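Local structure of beta-galactosidase (Bacillus circulans, 4MAD) at residues 31-36 with 60-65; 197-202 with 218-223; 254-259 with 549-554; 414-419 with 454-459. The protein probably hydrolyses terminal non-reducing beta-D-galactose residues in beta-D-galactosides, as a family 35 glycoside hydrolase. All blocks are in the same frame, centred on the assembly; numbering follows the deposited sequence.

In the fold
Interactions 1 and 2 join neighbouring parallel strands of the same eight-stranded barrel, strands 34-38 with 62-66 and 197-202 with 218-223; their centres lie 14 Å apart. Both are buried, and both combine backbone bonds with polar side chains that approach the predicted catalytic glutamates. Interactions 3 and 4 are remote from that site. Interaction 3, partly buried, docks a barrel loop onto the galactose-binding domain through two tryptophans and a single direct hydrogen bond, whereas interaction 4 is buried and ties two strands of the first all-beta domain with a beta bulge and a hydrogen bond from a backbone N-H to the D418 carboxylate. These last two touch directly, R549 forming a salt bridge with E457.

Interaction 1 (31-36 with 60-65); sequences IRLLSG and FNTVET
N61 reaches across to the backbone of 31-36 with both ends of its amide. Its CB carries CG between the backbone N and the carbonyl carbon (chi1 57°), which turns the amide toward L34 and R32. Beyond CG, which lies near L34 N and O, the two branches diverge. OD1 accepts the L34 N-H (L34 N to N61 OD1 3.0 Å) and also the hydroxyl of T62 (T62 OG1 to N61 OD1 2.8 Å), the donors arriving from opposite faces of the amide plane. ND2 donates to R32 O at 3.0 Å, almost straight at 166° and close to the amide plane, while the I31 methyl CD1 packs against the same nitrogen. Three bonds thus fix the rotation of this amide. N61 N donates to L34 O at 2.9 Å, and T62 N adds a weak bond to that oxygen.

Further along, the strands pair in parallel: G36 N donates to T62 O and E64 N to G36 O. G36 CA lies over one face of the F60 ring, a CH-pi contact with the centroid 4.2 Å away, while L34 O sits near the ring edge. On the other face of the sheet S35 CB packs on T62 CB, and S35 OG, hydrogen-bonded to N283 OD1, lies 3.5 Å from E64 CB.

Strands 34-38 and 62-66 are joined by helix 48-58 in a beta-alpha-beta unit of the TIM barrel. Strands 281-284 and 100-104 flank the pair, and E64 OE1 is hydrogen-bonded to N283 ND2, its side chain about 6 Å from that of the predicted nucleophile E247.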
# COMPACT_ATOMS: atom_id res chain seq x y z
N ILE A 31 4.23 -30.80 11.19
CA ILE A 31 4.86 -29.51 11.18
C ILE A 31 3.94 -28.48 11.83
O ILE A 31 2.75 -28.54 11.72
CB ILE A 31 5.15 -29.05 9.77
CG1 ILE A 31 5.93 -27.76 9.77
CG2 ILE A 31 3.91 -28.91 9.00
CD1 ILE A 31 6.76 -27.56 8.63
N ARG A 32 4.51 -27.51 12.50
CA ARG A 32 3.74 -26.37 12.92
C ARG A 32 4.23 -25.23 12.03
O ARG A 32 5.37 -24.99 11.98
CB ARG A 32 4.00 -26.04 14.37
CG ARG A 32 3.11 -25.00 14.90
CD ARG A 32 3.72 -24.29 16.01
NE ARG A 32 3.89 -25.10 17.19
CZ ARG A 32 3.06 -25.12 18.23
NH1 ARG A 32 1.96 -24.39 18.28
NH2 ARG A 32 3.36 -25.88 19.25
N LEU A 33 3.35 -24.55 11.33
CA LEU A 33 3.78 -23.44 10.51
C LEU A 33 3.96 -22.23 11.37
O LEU A 33 3.04 -21.77 12.03
CB LEU A 33 2.82 -23.17 9.35
CG LEU A 33 2.63 -24.39 8.47
CD1 LEU A 33 1.48 -24.29 7.61
CD2 LEU A 33 3.83 -24.65 7.67
N LEU A 34 5.17 -21.72 11.34
CA LEU A 34 5.48 -20.50 11.96
C LEU A 34 5.88 -19.60 10.81
O LEU A 34 6.99 -19.72 10.37
CB LEU A 34 6.65 -20.67 12.90
CG LEU A 34 6.38 -21.51 14.14
CD1 LEU A 34 7.59 -21.63 14.96
CD2 LEU A 34 5.31 -20.91 14.93
N SER A 35 5.01 -18.68 10.43
CA SER A 35 5.18 -17.86 9.26
C SER A 35 5.23 -16.39 9.57
O SER A 35 4.63 -15.92 10.49
CB SER A 35 4.09 -18.18 8.23
OG SER A 35 4.03 -17.31 7.16
N GLY A 36 5.97 -15.69 8.75
CA GLY A 36 6.09 -14.28 8.88
C GLY A 36 5.67 -13.60 7.60
O GLY A 36 6.07 -13.94 6.58
N PHE A 60 11.13 -18.42 12.21
CA PHE A 60 10.13 -18.74 11.27
C PHE A 60 10.61 -19.83 10.35
O PHE A 60 11.77 -19.91 10.07
CB PHE A 60 9.82 -17.50 10.48
CG PHE A 60 9.15 -16.45 11.30
CD1 PHE A 60 7.87 -16.59 11.68
CD2 PHE A 60 9.84 -15.38 11.75
CE1 PHE A 60 7.26 -15.66 12.45
CE2 PHE A 60 9.23 -14.46 12.52
CZ PHE A 60 7.95 -14.63 12.89
N ASN A 61 9.70 -20.69 9.94
CA ASN A 61 9.98 -21.67 8.93
C ASN A 61 9.36 -21.32 7.57
O ASN A 61 9.65 -21.96 6.62
CB ASN A 61 9.63 -23.07 9.35
CG ASN A 61 8.17 -23.24 9.77
OD1 ASN A 61 7.30 -22.48 9.44
ND2 ASN A 61 7.94 -24.27 10.53
N THR A 62 8.56 -20.26 7.53
CA THR A 62 7.80 -19.90 6.39
C THR A 62 7.74 -18.37 6.27
O THR A 62 7.76 -17.71 7.26
CB THR A 62 6.40 -20.48 6.54
OG1 THR A 62 6.48 -21.86 6.83
CG2 THR A 62 5.61 -20.25 5.32
N VAL A 63 7.66 -17.86 5.05
CA VAL A 63 7.37 -16.47 4.78
C VAL A 63 6.11 -16.43 3.90
O VAL A 63 5.89 -17.29 3.13
CB VAL A 63 8.52 -15.70 4.07
CG1 VAL A 63 8.84 -16.27 2.75
CG2 VAL A 63 8.19 -14.27 3.94
N GLU A 64 5.29 -15.42 4.12
CA GLU A 64 4.05 -15.29 3.45
C GLU A 64 3.99 -13.92 2.81
O GLU A 64 4.29 -12.97 3.44
CB GLU A 64 2.89 -15.44 4.42
CG GLU A 64 1.54 -15.17 3.88
CD GLU A 64 1.20 -13.69 3.94
OE1 GLU A 64 1.28 -13.10 5.00
OE2 GLU A 64 0.89 -13.15 2.89
N THR A 65 3.57 -13.87 1.56
CA THR A 65 3.37 -12.62 0.90
C THR A 65 2.09 -12.59 0.11
O THR A 65 1.71 -13.55 -0.45
CB THR A 65 4.52 -12.28 -0.05
OG1 THR A 65 4.38 -10.96 -0.54
CG2 THR A 65 4.54 -13.25 -1.18

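Interaction 2 (197-202 with 218-223); sequences LLFTSD and FETVNF
The F218 ring is met obliquely by F199 CB and by the L197 methyl CD2, with F199 CB to F218 CD2 at 4.0 Å; Y20 meets the same ring, their planes inclined by about 40°. T220 OG1 approaches the F199 ring obliquely as well. The carboxylates of D202 and E219 are turned 69° from each other, their side chains crossing at about a right angle, and D202 OD2 lies 2.5 Å from E219 OE2. At that separation one of the acids probably holds a proton. The other oxygen of D202, OD1, accepts from G173 N.

Strands 197-202 and 218-223 run parallel, linked by helix 206-212 as a beta-alpha-beta unit of the TIM barrel. T200 N donates to F218 O, D202 N to T220 O and N222 N to D202 O, the last at 3.0 Å. T200 O is gripped twice by T220: the hydroxyl OG1 donates to it at 2.7 Å and the backbone N at 3.0 Å, from opposite faces of the carbonyl plane. The T220 hydroxyl stands between its own backbone N and carbonyl carbon (chi1 57°), which points it at T200 O. Beside F218, a water accepts from F218 N and donates to L198 O. Toward the C-terminal ends, N222 ND2 makes a weak bond to S201 OG at 3.2 Å and a further hydrogen bond to the predicted proton donor E171.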
# COMPACT_ATOMS: atom_id res chain seq x y z
N LEU A 197 -1.77 -26.89 -0.95
CA LEU A 197 -2.90 -26.66 -0.09
C LEU A 197 -3.53 -25.28 -0.38
O LEU A 197 -2.85 -24.31 -0.39
CB LEU A 197 -2.50 -26.77 1.37
CG LEU A 197 -3.61 -26.45 2.34
CD1 LEU A 197 -4.80 -27.29 2.20
CD2 LEU A 197 -3.17 -26.45 3.69
N LEU A 198 -4.83 -25.25 -0.60
CA LEU A 198 -5.58 -24.03 -0.81
C LEU A 198 -6.38 -23.68 0.42
O LEU A 198 -6.88 -24.53 1.04
CB LEU A 198 -6.57 -24.19 -1.97
CG LEU A 198 -6.01 -24.45 -3.35
CD1 LEU A 198 -7.06 -24.29 -4.43
CD2 LEU A 198 -4.86 -23.63 -3.63
N PHE A 199 -6.47 -22.44 0.78
CA PHE A 199 -7.13 -22.12 2.02
C PHE A 199 -7.70 -20.74 1.93
O PHE A 199 -7.31 -20.03 1.12
CB PHE A 199 -6.15 -22.23 3.18
CG PHE A 199 -5.07 -21.23 3.14
CD1 PHE A 199 -5.24 -20.01 3.68
CD2 PHE A 199 -3.87 -21.50 2.53
CE1 PHE A 199 -4.24 -19.09 3.62
CE2 PHE A 199 -2.87 -20.57 2.50
CZ PHE A 199 -3.06 -19.39 3.01
N THR A 200 -8.56 -20.39 2.87
CA THR A 200 -9.13 -19.07 3.03
C THR A 200 -8.79 -18.53 4.42
O THR A 200 -8.36 -19.23 5.26
CB THR A 200 -10.66 -19.06 2.89
OG1 THR A 200 -11.25 -20.01 3.75
CG2 THR A 200 -11.05 -19.36 1.43
N SER A 201 -9.00 -17.24 4.59
CA SER A 201 -8.91 -16.65 5.91
C SER A 201 -10.07 -15.70 6.12
O SER A 201 -10.53 -15.12 5.22
CB SER A 201 -7.56 -15.96 6.14
OG SER A 201 -7.38 -14.79 5.38
N ASP A 202 -10.52 -15.62 7.34
CA ASP A 202 -11.56 -14.70 7.71
C ASP A 202 -11.44 -14.32 9.19
O ASP A 202 -10.75 -14.95 9.91
CB ASP A 202 -12.92 -15.29 7.48
CG ASP A 202 -13.30 -15.33 6.05
OD1 ASP A 202 -13.69 -14.31 5.51
OD2 ASP A 202 -13.21 -16.40 5.48
N PHE A 218 -9.93 -25.56 3.41
CA PHE A 218 -9.46 -25.29 4.76
C PHE A 218 -9.64 -23.81 5.08
O PHE A 218 -9.31 -23.00 4.31
CB PHE A 218 -7.98 -25.68 4.80
CG PHE A 218 -7.31 -25.49 6.13
CD1 PHE A 218 -7.79 -26.05 7.27
CD2 PHE A 218 -6.15 -24.76 6.22
CE1 PHE A 218 -7.16 -25.86 8.45
CE2 PHE A 218 -5.54 -24.58 7.40
CZ PHE A 218 -6.05 -25.13 8.50
N GLU A 219 -10.11 -23.51 6.27
CA GLU A 219 -10.25 -22.14 6.74
C GLU A 219 -9.28 -21.81 7.89
O GLU A 219 -8.99 -22.63 8.71
CB GLU A 219 -11.71 -21.81 7.13
CG GLU A 219 -11.99 -20.49 7.77
CD GLU A 219 -11.97 -19.32 6.79
OE1 GLU A 219 -11.00 -19.20 6.08
OE2 GLU A 219 -12.92 -18.53 6.77
N THR A 220 -8.81 -20.57 7.89
CA THR A 220 -7.95 -20.06 8.93
C THR A 220 -8.61 -18.79 9.45
O THR A 220 -9.44 -18.30 8.81
CB THR A 220 -6.58 -19.73 8.40
OG1 THR A 220 -6.65 -18.80 7.34
CG2 THR A 220 -5.87 -20.98 7.93
N VAL A 221 -8.30 -18.25 10.57
CA VAL A 221 -8.75 -16.95 11.05
C VAL A 221 -7.62 -15.98 11.35
O VAL A 221 -6.50 -16.39 11.57
CB VAL A 221 -9.60 -17.11 12.32
CG1 VAL A 221 -10.88 -17.88 12.02
CG2 VAL A 221 -8.80 -17.80 13.42
N ASN A 222 -8.09 -14.72 11.38
CA ASN A 222 -7.24 -13.61 11.58
C ASN A 222 -7.63 -12.82 12.81
O ASN A 222 -8.75 -12.57 13.01
CB ASN A 222 -7.35 -12.71 10.36
CG ASN A 222 -6.96 -13.40 9.10
OD1 ASN A 222 -6.22 -14.33 9.12
ND2 ASN A 222 -7.39 -12.86 7.98
N PHE A 223 -6.67 -12.45 13.62
CA PHE A 223 -6.98 -11.75 14.81
C PHE A 223 -5.79 -11.11 15.51
O PHE A 223 -4.68 -11.39 15.24
CB PHE A 223 -7.74 -12.64 15.77
CG PHE A 223 -6.99 -13.86 16.22
CD1 PHE A 223 -6.03 -13.77 17.19
CD2 PHE A 223 -7.27 -15.10 15.73
CE1 PHE A 223 -5.38 -14.88 17.61
CE2 PHE A 223 -6.59 -16.21 16.14
CZ PHE A 223 -5.67 -16.11 17.08
O HOH W 1 -8.16 -26.94 1.46

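Interaction 3 (254-259 with 549-554); sequences DHWGEE and RYWEIG
W256 and W551 form the apolar centre of this contact. The two indoles meet obliquely, the five-membered ring of W256 and the six-membered ring of W551 lying with their planes at 54°, and W256 CG approaches W551 CE3 to 3.5 Å. W551 CB sits over one face of the W256 six-membered ring, a CH-pi contact with the centroid 4.0 Å away. W551 holds CG anti to its backbone N (chi1 -167°), which carries CE3 up to W256 CG. The I553 methyl CD1 lies over the centre of the W551 ring, 3.6 Å above its plane, and also touches W256 CB. R549 O and G554 O lie at the W256 edge, near its plane.

Polar contacts are few. G257 N donates to G554 O at 2.9 Å, nearly straight at 177°, with the donor above the carbonyl plane. A water bridges the backbones by donating to E258 O and I553 O.

Backbone turns shape both sides: a type II turn runs from H255 to E258, with G257 at positive phi, and a type I turn from W551 to G554.

K537 makes a cation-pi contact with W551. This is a domain interface, in which a loop following strand 244-249 of the TIM barrel docks by turn-to-turn packing against the end of strand 545-551 of the galactose-binding domain.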
# COMPACT_ATOMS: atom_id res chain seq x y z
N ASP A 254 -0.92 3.00 10.65
CA ASP A 254 -1.29 4.36 10.95
C ASP A 254 -1.96 5.06 9.76
O ASP A 254 -1.60 4.86 8.66
CB ASP A 254 -0.06 5.19 11.27
CG ASP A 254 0.66 4.74 12.50
OD1 ASP A 254 0.07 4.09 13.32
OD2 ASP A 254 1.82 5.09 12.63
N HIS A 255 -2.94 5.90 10.09
CA HIS A 255 -3.48 6.89 9.18
C HIS A 255 -2.92 8.29 9.50
O HIS A 255 -2.61 8.58 10.60
CB HIS A 255 -5.00 7.00 9.30
CG HIS A 255 -5.76 5.71 9.17
ND1 HIS A 255 -5.76 4.95 8.04
CD2 HIS A 255 -6.60 5.10 10.02
CE1 HIS A 255 -6.56 3.92 8.19
NE2 HIS A 255 -7.11 4.01 9.38
N TRP A 256 -2.87 9.17 8.52
CA TRP A 256 -2.38 10.50 8.80
C TRP A 256 -3.27 11.14 9.88
O TRP A 256 -4.41 11.01 9.87
CB TRP A 256 -2.34 11.37 7.54
CG TRP A 256 -1.35 10.92 6.55
CD1 TRP A 256 -1.58 10.32 5.39
CD2 TRP A 256 0.07 11.07 6.64
NE1 TRP A 256 -0.41 10.06 4.74
CE2 TRP A 256 0.62 10.52 5.49
CE3 TRP A 256 0.92 11.63 7.58
CZ2 TRP A 256 1.99 10.50 5.27
CZ3 TRP A 256 2.25 11.59 7.36
CH2 TRP A 256 2.78 11.02 6.22
N GLY A 257 -2.64 11.79 10.84
CA GLY A 257 -3.33 12.42 11.93
C GLY A 257 -3.52 11.61 13.20
O GLY A 257 -3.89 12.14 14.21
N GLU A 258 -3.25 10.32 13.11
CA GLU A 258 -3.28 9.40 14.26
C GLU A 258 -2.02 9.41 15.09
O GLU A 258 -1.04 9.82 14.63
CB GLU A 258 -3.61 8.01 13.80
CG GLU A 258 -5.00 7.88 13.37
CD GLU A 258 -5.34 6.57 12.73
OE1 GLU A 258 -4.47 5.71 12.56
OE2 GLU A 258 -6.49 6.44 12.38
N GLU A 259 -2.11 8.94 16.32
CA GLU A 259 -0.98 8.58 17.12
C GLU A 259 -0.40 7.28 16.56
O GLU A 259 -1.14 6.47 16.08
CB GLU A 259 -1.38 8.41 18.58
CG GLU A 259 -0.33 7.73 19.39
CD GLU A 259 -0.62 7.65 20.89
OE1 GLU A 259 -1.78 7.57 21.23
OE2 GLU A 259 0.34 7.64 21.65
N ARG A 549 4.80 10.04 0.51
CA ARG A 549 4.25 11.29 0.95
C ARG A 549 4.69 11.69 2.35
O ARG A 549 5.04 10.84 3.14
CB ARG A 549 2.73 11.21 0.97
CG ARG A 549 2.07 10.54 -0.26
CD ARG A 549 0.57 10.57 -0.16
NE ARG A 549 -0.07 9.46 -0.80
CZ ARG A 549 -0.87 9.54 -1.85
NH1 ARG A 549 -1.11 10.70 -2.38
NH2 ARG A 549 -1.41 8.48 -2.38
N TYR A 550 4.65 12.98 2.62
CA TYR A 550 4.85 13.53 3.93
C TYR A 550 3.73 14.53 4.27
O TYR A 550 3.13 15.00 3.43
CB TYR A 550 6.17 14.25 4.00
CG TYR A 550 6.27 15.53 3.21
CD1 TYR A 550 5.91 16.74 3.74
CD2 TYR A 550 6.80 15.55 1.95
CE1 TYR A 550 6.06 17.89 3.06
CE2 TYR A 550 6.92 16.71 1.26
CZ TYR A 550 6.56 17.88 1.81
OH TYR A 550 6.69 19.00 1.07
N TRP A 551 3.43 14.75 5.52
CA TRP A 551 2.38 15.66 5.90
C TRP A 551 2.68 16.04 7.35
O TRP A 551 2.83 15.17 8.17
CB TRP A 551 1.06 14.96 5.79
CG TRP A 551 -0.13 15.81 5.85
CD1 TRP A 551 -0.19 17.14 6.04
CD2 TRP A 551 -1.47 15.38 5.64
NE1 TRP A 551 -1.47 17.57 6.00
CE2 TRP A 551 -2.29 16.51 5.74
CE3 TRP A 551 -2.04 14.16 5.40
CZ2 TRP A 551 -3.64 16.42 5.62
CZ3 TRP A 551 -3.36 14.10 5.22
CH2 TRP A 551 -4.16 15.20 5.36
N GLU A 552 2.67 17.31 7.68
CA GLU A 552 3.08 17.80 8.99
C GLU A 552 2.22 17.26 10.13
O GLU A 552 2.62 17.34 11.26
CB GLU A 552 3.02 19.32 9.03
CG GLU A 552 1.66 19.82 8.87
CD GLU A 552 1.50 21.33 8.62
OE1 GLU A 552 2.46 22.07 8.61
OE2 GLU A 552 0.35 21.73 8.41
N ILE A 553 1.03 16.78 9.80
CA ILE A 553 0.10 16.33 10.83
C ILE A 553 0.52 15.04 11.52
O ILE A 553 -0.04 14.68 12.50
CB ILE A 553 -1.37 16.28 10.39
CG1 ILE A 553 -1.64 15.18 9.38
CG2 ILE A 553 -1.79 17.62 9.93
CD1 ILE A 553 -3.05 14.99 9.05
N GLY A 554 1.49 14.35 10.94
CA GLY A 554 2.04 13.17 11.54
C GLY A 554 1.21 11.92 11.47
O GLY A 554 0.30 11.86 10.76
O HOH W 2 -0.11 12.66 14.83

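Interaction 4 (414-419 with 454-459); sequences QDIHDR and IIVENM
D418 turns CG beside its own backbone N (chi1 -43°), which directs OD2 across to the backbone of M459. M459 in turn sets CG anti to its carbonyl carbon (chi1 -61°) and continues extended through chi2, which brings SD to 3.8 Å from R419 CB and close to D418 CB. M459 N donates to D418 OD2 at 3.0 Å, using the anti lone pair of that oxygen, the one directed away from OD1. The aspartate is doubly engaged beyond this bond: OD2 forms a salt bridge with K472 and OD1 with R434, which would probably stabilise its negative charge.

The backbones meet in a classic beta bulge, D418 and R419 both facing E457. D418 N donates to E457 O at 3.0 Å, and E457 N to R419 O at 2.9 Å with an angle of 167°. The peptide bond before D418 is cis. I416 CD1 rests against both methyls of V456, 3.8 Å from CG2. The extended side chains of R419 and E457 are bridged by a water, which accepts from R419 NH1 and donates to E457 OE1; the charged groups themselves do not touch.

E457 also forms salt bridges with K537 and R549 of the galactose-binding domain. Strand 449-457 lies between strands 395-403 and 419-424 in a six-stranded antiparallel sheet, while strand 409-417 belongs to a separate four-stranded sheet, so the chain passes from one sheet to the other at this bulge.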
# COMPACT_ATOMS: atom_id res chain seq x y z
N GLN A 414 -18.25 18.29 -6.49
CA GLN A 414 -19.10 17.16 -6.32
C GLN A 414 -18.60 15.93 -7.05
O GLN A 414 -18.86 15.79 -8.20
CB GLN A 414 -20.50 17.51 -6.88
CG GLN A 414 -21.55 16.49 -6.77
CD GLN A 414 -22.92 17.00 -7.25
OE1 GLN A 414 -23.23 18.10 -7.03
NE2 GLN A 414 -23.69 16.18 -7.86
N ASP A 415 -17.98 15.00 -6.34
CA ASP A 415 -17.41 15.15 -5.03
C ASP A 415 -15.87 15.17 -5.13
O ASP A 415 -15.33 14.79 -6.10
CB ASP A 415 -17.76 13.95 -4.17
CG ASP A 415 -19.20 13.96 -3.67
OD1 ASP A 415 -19.77 15.00 -3.47
OD2 ASP A 415 -19.75 12.90 -3.45
N ILE A 416 -15.20 15.62 -4.09
CA ILE A 416 -13.77 15.72 -4.13
C ILE A 416 -13.09 14.49 -3.49
O ILE A 416 -13.26 14.23 -2.38
CB ILE A 416 -13.28 17.00 -3.48
CG1 ILE A 416 -11.77 17.12 -3.62
CG2 ILE A 416 -13.70 17.08 -2.09
CD1 ILE A 416 -11.33 17.52 -4.91
N HIS A 417 -12.33 13.76 -4.30
CA HIS A 417 -11.68 12.56 -3.88
C HIS A 417 -10.19 12.69 -4.19
O HIS A 417 -9.78 12.31 -5.25
CB HIS A 417 -12.26 11.36 -4.63
CG HIS A 417 -13.60 10.92 -4.15
ND1 HIS A 417 -14.21 9.78 -4.62
CD2 HIS A 417 -14.42 11.43 -3.22
CE1 HIS A 417 -15.35 9.62 -3.99
NE2 HIS A 417 -15.51 10.62 -3.15
N ASP A 418 -9.40 13.20 -3.26
CA ASP A 418 -9.79 13.47 -1.90
C ASP A 418 -9.50 14.85 -1.28
O ASP A 418 -9.96 15.15 -0.23
CB ASP A 418 -9.15 12.40 -1.06
CG ASP A 418 -9.25 11.05 -1.70
OD1 ASP A 418 -10.36 10.60 -1.81
OD2 ASP A 418 -8.25 10.49 -2.10
N ARG A 419 -8.69 15.62 -1.97
CA ARG A 419 -8.28 16.93 -1.53
C ARG A 419 -7.97 17.80 -2.73
O ARG A 419 -7.39 17.36 -3.68
CB ARG A 419 -7.04 16.82 -0.70
CG ARG A 419 -6.79 17.95 0.21
CD ARG A 419 -5.67 17.58 1.16
NE ARG A 419 -5.36 18.61 2.13
CZ ARG A 419 -4.45 19.56 1.97
NH1 ARG A 419 -3.77 19.70 0.86
NH2 ARG A 419 -4.22 20.40 2.93
N ILE A 454 -8.28 23.61 -10.33
CA ILE A 454 -8.36 22.83 -9.11
C ILE A 454 -7.30 21.73 -9.20
O ILE A 454 -7.31 20.98 -10.08
CB ILE A 454 -9.72 22.21 -8.97
CG1 ILE A 454 -10.78 23.30 -9.01
CG2 ILE A 454 -9.84 21.49 -7.69
CD1 ILE A 454 -12.21 22.86 -8.77
N ILE A 455 -6.41 21.72 -8.22
CA ILE A 455 -5.38 20.71 -8.13
C ILE A 455 -5.81 19.63 -7.15
O ILE A 455 -5.84 19.85 -5.99
CB ILE A 455 -4.00 21.25 -7.62
CG1 ILE A 455 -3.61 22.50 -8.40
CG2 ILE A 455 -2.95 20.20 -7.79
CD1 ILE A 455 -2.34 23.10 -8.00
N VAL A 456 -6.08 18.45 -7.66
CA VAL A 456 -6.65 17.41 -6.88
C VAL A 456 -5.62 16.32 -6.57
O VAL A 456 -4.88 15.95 -7.44
CB VAL A 456 -7.88 16.79 -7.54
CG1 VAL A 456 -8.44 15.73 -6.65
CG2 VAL A 456 -8.90 17.82 -7.83
N GLU A 457 -5.61 15.86 -5.33
CA GLU A 457 -4.77 14.79 -4.92
C GLU A 457 -5.60 13.53 -4.67
O GLU A 457 -6.52 13.57 -3.94
CB GLU A 457 -3.99 15.11 -3.66
CG GLU A 457 -2.95 14.10 -3.34
CD GLU A 457 -2.15 14.40 -2.05
OE1 GLU A 457 -2.44 15.37 -1.39
OE2 GLU A 457 -1.25 13.64 -1.73
N ASN A 458 -5.19 12.43 -5.30
CA ASN A 458 -5.66 11.10 -4.99
C ASN A 458 -4.77 10.70 -3.82
O ASN A 458 -3.64 10.42 -4.01
CB ASN A 458 -5.34 10.11 -6.12
CG ASN A 458 -5.49 8.63 -5.74
OD1 ASN A 458 -5.72 8.28 -4.64
ND2 ASN A 458 -5.25 7.77 -6.68
N MET A 459 -5.34 10.66 -2.63
CA MET A 459 -4.61 10.39 -1.41
C MET A 459 -4.50 8.90 -1.07
O MET A 459 -4.03 8.55 -0.04
CB MET A 459 -5.23 11.16 -0.26
CG MET A 459 -5.22 12.64 -0.42
SD MET A 459 -5.99 13.52 0.93
CE MET A 459 -4.77 13.36 2.13
O HOH W 3 -3.84 17.86 -1.50